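Local coordinates for protein glycerol dehydratase (Clostridium butyricum, PDB 1R9D) that probably dehydrates glycerol without vitamin B12, as a glycyl-radical enzyme of the pyruvate formate lyase-like family, at residues A[96-101]-A[109-114]; A[171-176]-A[289-294]; A[255-260]-A[264-269]. All coordinates share one frame; numbering follows the deposited sequence.

Interaction 1 of 3, residues A[96-101]-A[109-114]; sequences DELDRL and FQISEE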
loop_
_atom_site.group_PDB
_atom_site.type_symbol
_atom_site.label_atom_id
_atom_site.label_comp_id
_atom_site.label_asym_id
_atom_site.label_seq_id
_atom_site.Cartn_x
_atom_site.Cartn_y
_atom_site.Cartn_z
ATOM N N ASP A 96 2.426 -10.223 -27.682
ATOM C CA ASP A 96 2.603 -9.654 -29.015
ATOM C C ASP A 96 3.656 -10.361 -29.868
ATOM O O ASP A 96 3.492 -10.480 -31.081
ATOM C CB ASP A 96 2.973 -8.170 -28.917
ATOM C CG ASP A 96 1.801 -7.299 -28.515
ATOM O OD1 ASP A 96 0.729 -7.411 -29.151
ATOM O OD2 ASP A 96 1.951 -6.491 -27.570
ATOM N N GLU A 97 4.727 -10.833 -29.234
ATOM C CA GLU A 97 5.823 -11.485 -29.948
ATOM C C GLU A 97 5.814 -13.007 -29.999
ATOM O O GLU A 97 6.761 -13.613 -30.504
ATOM C CB GLU A 97 7.155 -11.046 -29.344
ATOM C CG GLU A 97 7.483 -9.592 -29.549
ATOM C CD GLU A 97 8.756 -9.202 -28.830
ATOM O OE1 GLU A 97 9.736 -9.977 -28.901
ATOM O OE2 GLU A 97 8.776 -8.123 -28.202
ATOM N N LEU A 98 4.761 -13.625 -29.478
ATOM C CA LEU A 98 4.672 -15.081 -29.458
ATOM C C LEU A 98 5.065 -15.782 -30.752
ATOM O O LEU A 98 5.774 -16.789 -30.725
ATOM C CB LEU A 98 3.253 -15.524 -29.090
ATOM C CG LEU A 98 2.812 -15.433 -27.633
ATOM C CD1 LEU A 98 1.400 -15.984 -27.512
ATOM C CD2 LEU A 98 3.766 -16.221 -26.747
ATOM N N ASP A 99 4.616 -15.251 -31.883
ATOM C CA ASP A 99 4.895 -15.895 -33.159
ATOM C C ASP A 99 6.145 -15.480 -33.925
ATOM O O ASP A 99 6.361 -15.948 -35.046
ATOM C CB ASP A 99 3.670 -15.772 -34.065
ATOM C CG ASP A 99 2.417 -16.339 -33.417
ATOM O OD1 ASP A 99 2.507 -17.425 -32.807
ATOM O OD2 ASP A 99 1.345 -15.705 -33.518
ATOM N N ARG A 100 6.974 -14.616 -33.348
ATOM C CA ARG A 100 8.189 -14.227 -34.050
ATOM C C ARG A 100 9.459 -14.354 -33.217
ATOM O O ARG A 100 10.526 -13.901 -33.627
ATOM C CB ARG A 100 8.059 -12.812 -34.634
ATOM C CG ARG A 100 7.755 -11.690 -33.658
ATOM C CD ARG A 100 7.866 -10.348 -34.382
ATOM N NE ARG A 100 7.624 -9.199 -33.515
ATOM C CZ ARG A 100 6.419 -8.783 -33.137
ATOM N NH1 ARG A 100 5.330 -9.418 -33.550
ATOM N NH2 ARG A 100 6.305 -7.721 -32.349
ATOM N N LEU A 101 9.346 -14.993 -32.055
ATOM C CA LEU A 101 10.503 -15.201 -31.193
ATOM C C LEU A 101 11.520 -16.102 -31.887
ATOM O O LEU A 101 12.730 -15.911 -31.748
ATOM C CB LEU A 101 10.085 -15.848 -29.868
ATOM C CG LEU A 101 9.350 -14.978 -28.843
ATOM C CD1 LEU A 101 8.918 -15.839 -27.664
ATOM C CD2 LEU A 101 10.262 -13.853 -28.375
ATOM N N PHE A 109 14.556 -17.430 -29.476
ATOM C CA PHE A 109 13.984 -18.351 -28.503
ATOM C C PHE A 109 12.915 -19.195 -29.183
ATOM O O PHE A 109 12.189 -18.712 -30.053
ATOM C CB PHE A 109 13.332 -17.609 -27.328
ATOM C CG PHE A 109 14.303 -17.133 -26.287
ATOM C CD1 PHE A 109 14.954 -15.911 -26.423
ATOM C CD2 PHE A 109 14.555 -17.903 -25.158
ATOM C CE1 PHE A 109 15.836 -15.464 -25.446
ATOM C CE2 PHE A 109 15.436 -17.466 -24.175
ATOM C CZ PHE A 109 16.078 -16.243 -24.319
ATOM N N GLN A 110 12.832 -20.457 -28.783
ATOM C CA GLN A 110 11.828 -21.364 -29.324
ATOM C C GLN A 110 10.686 -21.396 -28.310
ATOM O O GLN A 110 10.887 -21.089 -27.138
ATOM C CB GLN A 110 12.405 -22.777 -29.473
ATOM C CG GLN A 110 13.712 -22.856 -30.250
ATOM C CD GLN A 110 13.616 -22.206 -31.614
ATOM O OE1 GLN A 110 12.746 -22.549 -32.414
ATOM N NE2 GLN A 110 14.510 -21.258 -31.886
ATOM N N ILE A 111 9.489 -21.749 -28.763
ATOM C CA ILE A 111 8.345 -21.850 -27.865
ATOM C C ILE A 111 7.310 -22.768 -28.508
ATOM O O ILE A 111 6.910 -22.568 -29.655
ATOM C CB ILE A 111 7.731 -20.462 -27.546
ATOM C CG1 ILE A 111 6.636 -20.617 -26.484
ATOM C CG2 ILE A 111 7.190 -19.812 -28.811
ATOM C CD1 ILE A 111 6.046 -19.308 -25.998
ATOM N N SER A 112 6.897 -23.788 -27.763
ATOM C CA SER A 112 5.934 -24.769 -28.258
ATOM C C SER A 112 4.527 -24.211 -28.426
ATOM O O SER A 112 4.164 -23.204 -27.813
ATOM C CB SER A 112 5.885 -25.967 -27.314
ATOM O OG SER A 112 5.387 -25.582 -26.044
ATOM N N GLU A 113 3.737 -24.876 -29.265
ATOM C CA GLU A 113 2.363 -24.461 -29.506
ATOM C C GLU A 113 1.546 -24.641 -28.236
ATOM O O GLU A 113 0.604 -23.893 -27.983
ATOM C CB GLU A 113 1.751 -25.279 -30.648
ATOM C CG GLU A 113 2.356 -24.968 -32.006
ATOM C CD GLU A 113 2.233 -23.500 -32.368
ATOM O OE1 GLU A 113 1.089 -23.006 -32.470
ATOM O OE2 GLU A 113 3.278 -22.838 -32.545
ATOM N N GLU A 114 1.913 -25.640 -27.441
ATOM C CA GLU A 114 1.228 -25.907 -26.182
ATOM C C GLU A 114 1.432 -24.731 -25.229
ATOM O O GLU A 114 0.500 -24.293 -24.558
ATOM C CB GLU A 114 1.774 -27.184 -25.539
ATOM C CG GLU A 114 3.267 -27.372 -25.745
ATOM C CD GLU A 114 3.948 -28.109 -24.605
ATOM O OE1 GLU A 114 3.402 -29.138 -24.144
ATOM O OE2 GLU A 114 5.039 -27.661 -24.178
#
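Phe109 and Leu101 come together at the backbone, their CA atoms 5.4 Å apart, where the chain leaving helix 92-97 returns to lead into helix 113-125. One hydrogen bond ties the two segments: Phe109 N donates to Leu101 O at 3.3 Å. The bond is nearly straight at nitrogen (167°), but the donor sits well above the carbonyl plane of Leu101, 56° out of it, so it does not lie on a lone pair. The carbonyl of Phe109 turns back over Leu101 as well, with Phe109 O 3.6 Å from Leu101 CB.

The rest is aliphatic. Ile111 reaches toward the 96-101 segment with both of its branches. Its longer arm, with CG1 anti to the backbone N (chi1 -174°) and the chain extended beyond, carries CD1 to within 3.9 Å of Leu98 CD2, the two side chains crossing at a slant. The short branch, CG2, rests 3.8 Å from the carbonyl oxygen Leu98 O, with Leu101 CD1 more loosely on it at 4.5 Å. Leu98 and Ile111 also both lie on Leu119 of helix 113-125, so that helix closes the cluster from its own side. The Phe109 ring points away from Leu101 and meets Tyr336 edge-to-face.

Charges stay at the margin. Asp99 and Glu113 each form a salt bridge to Lys116, whose positive end probably offsets the repulsion between two carboxylates 5.5 Å apart, measured from Asp99 OD1 to Glu113 OE2. Ser112 is the N-cap residue of helix 113-125. With a single, long backbone bond across it, the reversal probably owes much of its fit to branched aliphatic side chains, while Lys116 bridges the two carboxylates.

Interaction 2 of 3, residues A[171-176]-A[289-294]; sequences KVLRVG and DQYMYP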
loop_
_atom_site.group_PDB
_atom_site.type_symbol
_atom_site.label_atom_id
_atom_site.label_comp_id
_atom_site.label_asym_id
_atom_site.label_seq_id
_atom_site.Cartn_x
_atom_site.Cartn_y
_atom_site.Cartn_z
ATOM N N LYS A 171 26.394 -15.948 4.972
ATOM C CA LYS A 171 25.549 -16.161 6.140
ATOM C C LYS A 171 24.688 -17.407 6.002
ATOM O O LYS A 171 24.611 -18.213 6.926
ATOM C CB LYS A 171 24.644 -14.952 6.373
ATOM C CG LYS A 171 23.731 -15.087 7.583
ATOM C CD LYS A 171 22.867 -13.843 7.750
ATOM C CE LYS A 171 21.973 -13.934 8.976
ATOM N NZ LYS A 171 21.113 -12.719 9.107
ATOM N N VAL A 172 24.032 -17.559 4.857
ATOM C CA VAL A 172 23.174 -18.714 4.633
ATOM C C VAL A 172 23.981 -20.011 4.583
ATOM O O VAL A 172 23.507 -21.057 5.024
ATOM C CB VAL A 172 22.358 -18.569 3.332
ATOM C CG1 VAL A 172 21.419 -19.765 3.178
ATOM C CG2 VAL A 172 21.558 -17.273 3.361
ATOM N N LEU A 173 25.195 -19.949 4.046
ATOM C CA LEU A 173 26.040 -21.139 3.983
ATOM C C LEU A 173 26.348 -21.603 5.400
ATOM O O LEU A 173 26.460 -22.802 5.665
ATOM C CB LEU A 173 27.355 -20.840 3.244
ATOM C CG LEU A 173 27.282 -20.766 1.717
ATOM C CD1 LEU A 173 28.610 -20.275 1.155
ATOM C CD2 LEU A 173 26.950 -22.139 1.157
ATOM N N ARG A 174 26.471 -20.648 6.316
ATOM C CA ARG A 174 26.780 -20.965 7.703
ATOM C C ARG A 174 25.589 -21.468 8.520
ATOM O O ARG A 174 25.694 -22.484 9.209
ATOM C CB ARG A 174 27.378 -19.743 8.410
ATOM C CG ARG A 174 27.820 -20.027 9.837
ATOM C CD ARG A 174 28.376 -18.798 10.538
ATOM N NE ARG A 174 27.333 -17.874 10.972
ATOM C CZ ARG A 174 27.106 -16.684 10.421
ATOM N NH1 ARG A 174 27.847 -16.267 9.403
ATOM N NH2 ARG A 174 26.144 -15.904 10.900
ATOM N N VAL A 175 24.461 -20.769 8.434
ATOM C CA VAL A 175 23.283 -21.126 9.223
ATOM C C VAL A 175 22.184 -21.898 8.507
ATOM O O VAL A 175 21.262 -22.407 9.149
ATOM C CB VAL A 175 22.651 -19.865 9.851
ATOM C CG1 VAL A 175 23.705 -19.098 10.637
ATOM C CG2 VAL A 175 22.048 -18.988 8.765
ATOM N N GLY A 176 22.268 -21.976 7.184
ATOM C CA GLY A 176 21.261 -22.697 6.425
ATOM C C GLY A 176 19.902 -22.026 6.440
ATOM O O GLY A 176 19.692 -21.038 7.147
ATOM N N ASP A 289 35.458 -16.173 -3.723
ATOM C CA ASP A 289 36.684 -16.681 -3.127
ATOM C C ASP A 289 36.784 -16.415 -1.629
ATOM O O ASP A 289 37.416 -17.177 -0.900
ATOM C CB ASP A 289 37.911 -16.111 -3.862
ATOM C CG ASP A 289 38.082 -14.606 -3.671
ATOM O OD1 ASP A 289 37.074 -13.896 -3.463
ATOM O OD2 ASP A 289 39.236 -14.135 -3.758
ATOM N N GLN A 290 36.142 -15.353 -1.162
ATOM C CA GLN A 290 36.194 -15.026 0.254
ATOM C C GLN A 290 35.266 -15.869 1.129
ATOM O O GLN A 290 35.669 -16.296 2.212
ATOM C CB GLN A 290 35.901 -13.540 0.453
ATOM C CG GLN A 290 36.893 -12.636 -0.282
ATOM C CD GLN A 290 38.335 -12.916 0.112
ATOM O OE1 GLN A 290 38.678 -12.896 1.292
ATOM N NE2 GLN A 290 39.187 -13.176 -0.879
ATOM N N TYR A 291 34.037 -16.115 0.686
ATOM C CA TYR A 291 33.138 -16.923 1.511
ATOM C C TYR A 291 33.215 -18.425 1.245
ATOM O O TYR A 291 32.738 -19.221 2.051
ATOM C CB TYR A 291 31.680 -16.423 1.413
ATOM C CG TYR A 291 31.067 -16.323 0.031
ATOM C CD1 TYR A 291 30.674 -17.462 -0.674
ATOM C CD2 TYR A 291 30.841 -15.077 -0.559
ATOM C CE1 TYR A 291 30.067 -17.363 -1.932
ATOM C CE2 TYR A 291 30.240 -14.966 -1.816
ATOM C CZ TYR A 291 29.857 -16.110 -2.497
ATOM O OH TYR A 291 29.275 -16.000 -3.740
ATOM N N MET A 292 33.828 -18.822 0.135
ATOM C CA MET A 292 33.944 -20.249 -0.167
ATOM C C MET A 292 35.254 -20.848 0.333
ATOM O O MET A 292 35.323 -22.046 0.616
ATOM C CB MET A 292 33.827 -20.505 -1.672
ATOM C CG MET A 292 32.457 -20.224 -2.269
ATOM S SD MET A 292 31.122 -21.197 -1.515
ATOM C CE MET A 292 31.305 -22.784 -2.376
ATOM N N TYR A 293 36.289 -20.022 0.457
ATOM C CA TYR A 293 37.593 -20.510 0.898
ATOM C C TYR A 293 37.592 -21.244 2.244
ATOM O O TYR A 293 38.233 -22.289 2.384
ATOM C CB TYR A 293 38.612 -19.365 0.939
ATOM C CG TYR A 293 39.976 -19.804 1.425
ATOM C CD1 TYR A 293 40.765 -20.665 0.663
ATOM C CD2 TYR A 293 40.456 -19.395 2.665
ATOM C CE1 TYR A 293 41.999 -21.111 1.131
ATOM C CE2 TYR A 293 41.685 -19.834 3.143
ATOM C CZ TYR A 293 42.451 -20.693 2.372
ATOM O OH TYR A 293 43.659 -21.142 2.856
ATOM N N PRO A 294 36.887 -20.706 3.253
ATOM C CA PRO A 294 36.865 -21.384 4.554
ATOM C C PRO A 294 36.418 -22.845 4.475
ATOM O O PRO A 294 36.956 -23.700 5.175
ATOM C CB PRO A 294 35.914 -20.518 5.370
ATOM C CG PRO A 294 36.200 -19.143 4.835
ATOM C CD PRO A 294 36.230 -19.388 3.341
#
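This is a small, buried apolar contact between two helices far apart in sequence, 169-190 and 288-298, in which Leu173 packs on the neighbouring side chains Tyr291 and Met292. A single methyl does the touching. Leu173 CD1 lies 3.9 Å from Tyr291 CD1 and 3.8 Å from Met292 SD, and the leucine crosses both partners at about a right angle. Its approach to the tyrosine ring is oblique.

Met292 gets there by folding: chi1 and chi2 (-68° and -59°) bring SD to the leucine, and a further bend at chi3 directs CE. The two helices are consistent with the helical layers that surround the barrel of strands in pyruvate formate lyase-like enzymes. Helix 260-277 packs against all three side chains, with Leu266 on Leu173, Phe267 on Tyr291 and Cys264 on Met292. Three helices therefore share this apolar patch.

Tyr291 has its CG between the backbone N and the carbonyl carbon (chi1 55°), and its hydroxyl OH is hydrogen-bonded to Pro285 O, six residues earlier and ahead of the helix. That bond holds the far end of the ring while Leu173 CD1 rests beside Tyr291 CD1.

Interaction 3 of 3, residues A[255-260]-A[264-269]; sequences EGAKSF and CQLFWF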
loop_
_atom_site.group_PDB
_atom_site.type_symbol
_atom_site.label_atom_id
_atom_site.label_comp_id
_atom_site.label_asym_id
_atom_site.label_seq_id
_atom_site.Cartn_x
_atom_site.Cartn_y
_atom_site.Cartn_z
ATOM N N GLU A 255 19.937 -27.287 6.813
ATOM C CA GLU A 255 21.133 -27.018 7.601
ATOM C C GLU A 255 22.190 -26.276 6.790
ATOM O O GLU A 255 22.112 -26.203 5.565
ATOM C CB GLU A 255 21.721 -28.331 8.124
ATOM C CG GLU A 255 20.850 -29.030 9.157
ATOM C CD GLU A 255 21.307 -30.448 9.443
ATOM O OE1 GLU A 255 21.179 -31.310 8.545
ATOM O OE2 GLU A 255 21.797 -30.700 10.564
ATOM N N GLY A 256 23.175 -25.724 7.491
ATOM C CA GLY A 256 24.252 -25.018 6.825
ATOM C C GLY A 256 25.230 -26.040 6.276
ATOM O O GLY A 256 25.086 -27.237 6.533
ATOM N N ALA A 257 26.225 -25.582 5.525
ATOM C CA ALA A 257 27.208 -26.487 4.948
ATOM C C ALA A 257 28.372 -26.760 5.896
ATOM O O ALA A 257 28.649 -25.980 6.804
ATOM C CB ALA A 257 27.728 -25.915 3.630
ATOM N N LYS A 258 29.047 -27.883 5.681
ATOM C CA LYS A 258 30.192 -28.262 6.499
ATOM C C LYS A 258 31.386 -28.494 5.575
ATOM O O LYS A 258 32.430 -27.852 5.710
ATOM C CB LYS A 258 29.874 -29.543 7.276
ATOM C CG LYS A 258 31.039 -30.122 8.072
ATOM C CD LYS A 258 31.333 -29.325 9.334
ATOM C CE LYS A 258 32.379 -30.033 10.187
ATOM N NZ LYS A 258 32.655 -29.313 11.464
ATOM N N SER A 259 31.219 -29.405 4.625
ATOM C CA SER A 259 32.277 -29.732 3.676
ATOM C C SER A 259 32.205 -28.816 2.456
ATOM O O SER A 259 31.245 -28.060 2.295
ATOM C CB SER A 259 32.127 -31.179 3.216
ATOM O OG SER A 259 30.961 -31.321 2.428
ATOM N N PHE A 260 33.210 -28.902 1.589
ATOM C CA PHE A 260 33.242 -28.071 0.390
ATOM C C PHE A 260 32.127 -28.430 -0.591
ATOM O O PHE A 260 31.491 -27.546 -1.164
ATOM C CB PHE A 260 34.605 -28.186 -0.307
ATOM C CG PHE A 260 34.823 -27.156 -1.387
ATOM C CD1 PHE A 260 34.951 -25.807 -1.061
ATOM C CD2 PHE A 260 34.888 -27.531 -2.723
ATOM C CE1 PHE A 260 35.138 -24.846 -2.055
ATOM C CE2 PHE A 260 35.077 -26.577 -3.730
ATOM C CZ PHE A 260 35.203 -25.231 -3.392
ATOM N N CYS A 264 29.285 -25.889 -1.991
ATOM C CA CYS A 264 29.037 -25.660 -3.416
ATOM C C CYS A 264 27.584 -25.910 -3.803
ATOM O O CYS A 264 26.993 -25.152 -4.576
ATOM C CB CYS A 264 29.944 -26.554 -4.277
ATOM S SG CYS A 264 31.686 -26.069 -4.308
ATOM N N GLN A 265 27.001 -26.984 -3.276
ATOM C CA GLN A 265 25.618 -27.306 -3.602
ATOM C C GLN A 265 24.632 -26.325 -2.974
ATOM O O GLN A 265 23.667 -25.924 -3.615
ATOM C CB GLN A 265 25.274 -28.731 -3.158
ATOM C CG GLN A 265 23.839 -29.126 -3.489
ATOM C CD GLN A 265 23.568 -29.159 -4.983
ATOM O OE1 GLN A 265 23.981 -30.087 -5.684
ATOM N NE2 GLN A 265 22.873 -28.144 -5.479
ATOM N N LEU A 266 24.874 -25.940 -1.725
ATOM C CA LEU A 266 23.983 -25.002 -1.049
ATOM C C LEU A 266 24.081 -23.628 -1.716
ATOM O O LEU A 266 23.080 -22.918 -1.860
ATOM C CB LEU A 266 24.337 -24.910 0.442
ATOM C CG LEU A 266 23.480 -23.969 1.302
ATOM C CD1 LEU A 266 22.000 -24.211 1.048
ATOM C CD2 LEU A 266 23.816 -24.187 2.767
ATOM N N PHE A 267 25.290 -23.262 -2.132
ATOM C CA PHE A 267 25.488 -21.988 -2.818
ATOM C C PHE A 267 24.573 -21.942 -4.036
ATOM O O PHE A 267 23.837 -20.978 -4.235
ATOM C CB PHE A 267 26.936 -21.837 -3.291
ATOM C CG PHE A 267 27.114 -20.779 -4.341
ATOM C CD1 PHE A 267 27.150 -19.432 -3.995
ATOM C CD2 PHE A 267 27.183 -21.129 -5.688
ATOM C CE1 PHE A 267 27.247 -18.449 -4.978
ATOM C CE2 PHE A 267 27.279 -20.157 -6.675
ATOM C CZ PHE A 267 27.310 -18.809 -6.315
ATOM N N TRP A 268 24.621 -22.987 -4.859
ATOM C CA TRP A 268 23.798 -23.012 -6.057
ATOM C C TRP A 268 22.301 -22.965 -5.771
ATOM O O TRP A 268 21.561 -22.313 -6.502
ATOM C CB TRP A 268 24.124 -24.229 -6.937
ATOM C CG TRP A 268 23.311 -24.224 -8.191
ATOM C CD1 TRP A 268 22.297 -25.083 -8.518
ATOM C CD2 TRP A 268 23.355 -23.240 -9.231
ATOM N NE1 TRP A 268 21.703 -24.688 -9.692
ATOM C CE2 TRP A 268 22.333 -23.559 -10.151
ATOM C CE3 TRP A 268 24.158 -22.115 -9.472
ATOM C CZ2 TRP A 268 22.088 -22.791 -11.298
ATOM C CZ3 TRP A 268 23.914 -21.350 -10.613
ATOM C CH2 TRP A 268 22.887 -21.693 -11.510
ATOM N N PHE A 269 21.841 -23.644 -4.723
ATOM C CA PHE A 269 20.414 -23.607 -4.411
ATOM C C PHE A 269 19.997 -22.189 -4.022
ATOM O O PHE A 269 18.931 -21.723 -4.407
ATOM C CB PHE A 269 20.059 -24.584 -3.282
ATOM C CG PHE A 269 19.843 -26.000 -3.752
ATOM C CD1 PHE A 269 18.966 -26.272 -4.802
ATOM C CD2 PHE A 269 20.506 -27.057 -3.141
ATOM C CE1 PHE A 269 18.753 -27.583 -5.239
ATOM C CE2 PHE A 269 20.301 -28.371 -3.569
ATOM C CZ PHE A 269 19.423 -28.633 -4.619
#
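Phe260 lays one face of its ring under the sulfur of Cys264, one helical turn further on, in a Cys sulfur-aromatic contact at the start of helix 260-277. SG stands 3.8 Å from the ring centroid and 26° off the normal, displaced toward the rim, and comes within 3.5 Å of Phe260 CE2. The ring reaches this place because CG lies anti to the backbone N (chi1 -168°), which brings it round beneath the cysteine although its CB leaves the backbone pointing away. Beside this pair runs the one main-chain bond between the two segments, an i to i+4 bond of the helix, Cys264 N to Phe260 O at 2.9 Å, with the donor nearly in line with the C=O bond.

Ser259 is the N-cap: its OG caps a backbone N just past the segment, and Glu262 OE2 accepts from Ser259 N, which fits a capping box. The same OE2 also takes Lys258 N. Met292 of helix 288-298 lies on Cys264, while Tyr296 of that helix meets Phe260.

Further back, the extended run 255-257 passes over Leu266, which points toward it. Leu266 CD2 is the atom that meets it, 3.8 Å from Glu255 O, 3.9 Å from Ala257 N and 4.4 Å from Ala257 CB.

Interactions 2 and 3 form one neighbourhood, their centres 8 Å apart, and interaction 3 is nested within the long loop that interaction 2 closes. They are joined by a probable hydrogen bond from Ala257 N to Leu173 O, 2.8 Å, and by Met292 and Tyr291 packing on helix 260-277. Interaction 1 is separate, with about 15 Å between its nearest atoms and interaction 3, and joins other elements, the chain after helix 92-97 and the lead into helix 113-125. Interaction 2 is buried and purely apolar across its segments; the other two are partly buried and each include one backbone bond, that of interaction 3 belonging to a helix and that of interaction 1 to a chain reversal fringed by charges.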